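Putative type VI secretion protein (Escherichia coli, PDB 3U66) is probably an inner-membrane-attached component of the type VI secretion machinery, of a family shared with type IVb secretion systems. Local coordinates at residues C68-E73 against L132-T137. Residues are numbered along the deposited sequence; the frame is centred on the assembly and turned at random.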
loop_
_atom_site.group_PDB
_atom_site.type_symbol
_atom_site.label_atom_id
_atom_site.label_comp_id
_atom_site.label_asym_id
_atom_site.label_seq_id
_atom_site.Cartn_x
_atom_site.Cartn_y
_atom_site.Cartn_z
ATOM N N CYS A 68 5.363 -2.748 -0.855
ATOM C CA CYS A 68 5.634 -3.464 -2.104
ATOM C C CYS A 68 4.377 -3.454 -2.966
ATOM O O CYS A 68 4.439 -3.075 -4.129
ATOM C CB CYS A 68 6.114 -4.887 -1.831
ATOM S SG CYS A 68 7.874 -5.014 -1.419
ATOM N N ALA A 69 3.229 -3.800 -2.362
ATOM C CA ALA A 69 1.903 -3.815 -2.983
ATOM C C ALA A 69 1.489 -2.419 -3.462
ATOM O O ALA A 69 0.870 -2.306 -4.524
ATOM C CB ALA A 69 0.880 -4.352 -1.999
ATOM N N LEU A 70 1.851 -1.364 -2.694
ATOM C CA LEU A 70 1.552 0.030 -3.031
ATOM C C LEU A 70 2.364 0.468 -4.263
ATOM O O LEU A 70 1.785 0.926 -5.257
ATOM C CB LEU A 70 1.765 0.964 -1.801
ATOM C CG LEU A 70 1.779 2.497 -1.995
ATOM C CD1 LEU A 70 0.444 3.031 -2.514
ATOM C CD2 LEU A 70 2.176 3.196 -0.716
ATOM N N LEU A 71 3.693 0.285 -4.204
ATOM C CA LEU A 71 4.634 0.622 -5.273
ATOM C C LEU A 71 4.384 -0.163 -6.571
ATOM O O LEU A 71 4.395 0.447 -7.635
ATOM C CB LEU A 71 6.075 0.439 -4.776
ATOM C CG LEU A 71 7.230 0.902 -5.665
ATOM C CD1 LEU A 71 7.012 2.309 -6.230
ATOM C CD2 LEU A 71 8.510 0.857 -4.892
ATOM N N ASP A 72 4.123 -1.489 -6.485
ATOM C CA ASP A 72 3.812 -2.335 -7.649
ATOM C C ASP A 72 2.555 -1.846 -8.369
ATOM O O ASP A 72 2.572 -1.729 -9.593
ATOM C CB ASP A 72 3.624 -3.810 -7.245
ATOM C CG ASP A 72 4.890 -4.586 -6.937
ATOM O OD1 ASP A 72 5.942 -4.265 -7.520
ATOM O OD2 ASP A 72 4.813 -5.548 -6.158
ATOM N N GLU A 73 1.476 -1.551 -7.611
ATOM C CA GLU A 73 0.205 -1.070 -8.157
ATOM C C GLU A 73 0.318 0.291 -8.856
ATOM O O GLU A 73 -0.265 0.449 -9.925
ATOM C CB GLU A 73 -0.891 -1.044 -7.084
ATOM C CG GLU A 73 -2.293 -0.997 -7.665
ATOM C CD GLU A 73 -3.340 -0.494 -6.699
ATOM O OE1 GLU A 73 -3.424 0.737 -6.478
ATOM O OE2 GLU A 73 -4.073 -1.344 -6.151
ATOM N N LEU A 132 -3.199 3.267 1.807
ATOM C CA LEU A 132 -4.508 3.615 1.247
ATOM C C LEU A 132 -4.613 5.077 0.845
ATOM O O LEU A 132 -5.294 5.378 -0.137
ATOM C CB LEU A 132 -5.664 3.240 2.195
ATOM C CG LEU A 132 -5.849 1.761 2.565
ATOM C CD1 LEU A 132 -7.101 1.565 3.359
ATOM C CD2 LEU A 132 -5.873 0.862 1.348
ATOM N N GLN A 133 -3.953 5.983 1.600
ATOM C CA GLN A 133 -3.919 7.422 1.335
ATOM C C GLN A 133 -3.196 7.703 0.023
ATOM O O GLN A 133 -3.634 8.571 -0.723
ATOM C CB GLN A 133 -3.227 8.168 2.492
ATOM C CG GLN A 133 -3.186 9.694 2.333
ATOM C CD GLN A 133 -2.133 10.391 3.157
ATOM O OE1 GLN A 133 -1.336 9.778 3.869
ATOM N NE2 GLN A 133 -2.090 11.701 3.052
ATOM N N LEU A 134 -2.107 6.971 -0.265
ATOM C CA LEU A 134 -1.312 7.191 -1.481
ATOM C C LEU A 134 -1.924 6.633 -2.772
ATOM O O LEU A 134 -1.386 6.863 -3.859
ATOM C CB LEU A 134 0.172 6.790 -1.306
ATOM C CG LEU A 134 0.931 7.379 -0.098
ATOM C CD1 LEU A 134 2.363 6.968 -0.130
ATOM C CD2 LEU A 134 0.847 8.887 -0.040
ATOM N N GLY A 135 -3.046 5.932 -2.645
ATOM C CA GLY A 135 -3.776 5.419 -3.793
ATOM C C GLY A 135 -3.957 3.925 -3.933
ATOM O O GLY A 135 -4.434 3.488 -4.988
ATOM N N PHE A 136 -3.605 3.121 -2.898
ATOM C CA PHE A 136 -3.792 1.671 -3.021
ATOM C C PHE A 136 -5.264 1.311 -3.073
ATOM O O PHE A 136 -6.027 1.684 -2.187
ATOM C CB PHE A 136 -3.071 0.865 -1.932
ATOM C CG PHE A 136 -3.309 -0.628 -2.028
ATOM C CD1 PHE A 136 -2.541 -1.418 -2.874
ATOM C CD2 PHE A 136 -4.316 -1.239 -1.287
ATOM C CE1 PHE A 136 -2.765 -2.793 -2.967
ATOM C CE2 PHE A 136 -4.546 -2.615 -1.386
ATOM C CZ PHE A 136 -3.767 -3.382 -2.224
ATOM N N THR A 137 -5.647 0.579 -4.115
ATOM C CA THR A 137 -7.007 0.119 -4.351
ATOM C C THR A 137 -7.065 -1.398 -4.223
ATOM O O THR A 137 -7.924 -1.915 -3.514
ATOM C CB THR A 137 -7.496 0.636 -5.713
ATOM O OG1 THR A 137 -7.444 2.063 -5.706
ATOM C CG2 THR A 137 -8.907 0.171 -6.051
#
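Leu70 and Phe136 bring the two backbones together, their CA atoms 5.6 Å apart, where the turn after helix 122-133 passes beside helix 57-76. The turn is a Schellman motif, with Gly135 at positive phi, a backbone geometry that leaves no room for a side chain beside the carbonyl before it. Glu73 illustrates how one carboxylate can hold such a chain exit: with CG anti to the backbone N (chi1 -161°) and an extended chain beyond, it reaches Thr137 N, 3.2 Å from both OE1 and OE2. The N-H points between the two oxygens, each accepting through its syn lone pair, in a bifurcated bond (155° to OE1, 147° to OE2); OE2 also accepts from Gly138 N. With the carboxylate cut back to a methyl group, as in an alanine here, both amides would probably lose their common acceptor. The carboxylate lies nearly parallel to the Phe136 ring but meets it obliquely, Glu73 OE2 3.6 Å from Phe136 CD1. Leu70 CD2 packs 3.8 Å from Leu134 CD1, the side chains crossing at about a right angle, while Ala69 CB approaches Phe136 CE1 at 4.1 Å. This is a Schellman-terminated helix end docked against a neighbouring helix within the all-helical DotU-family bundle.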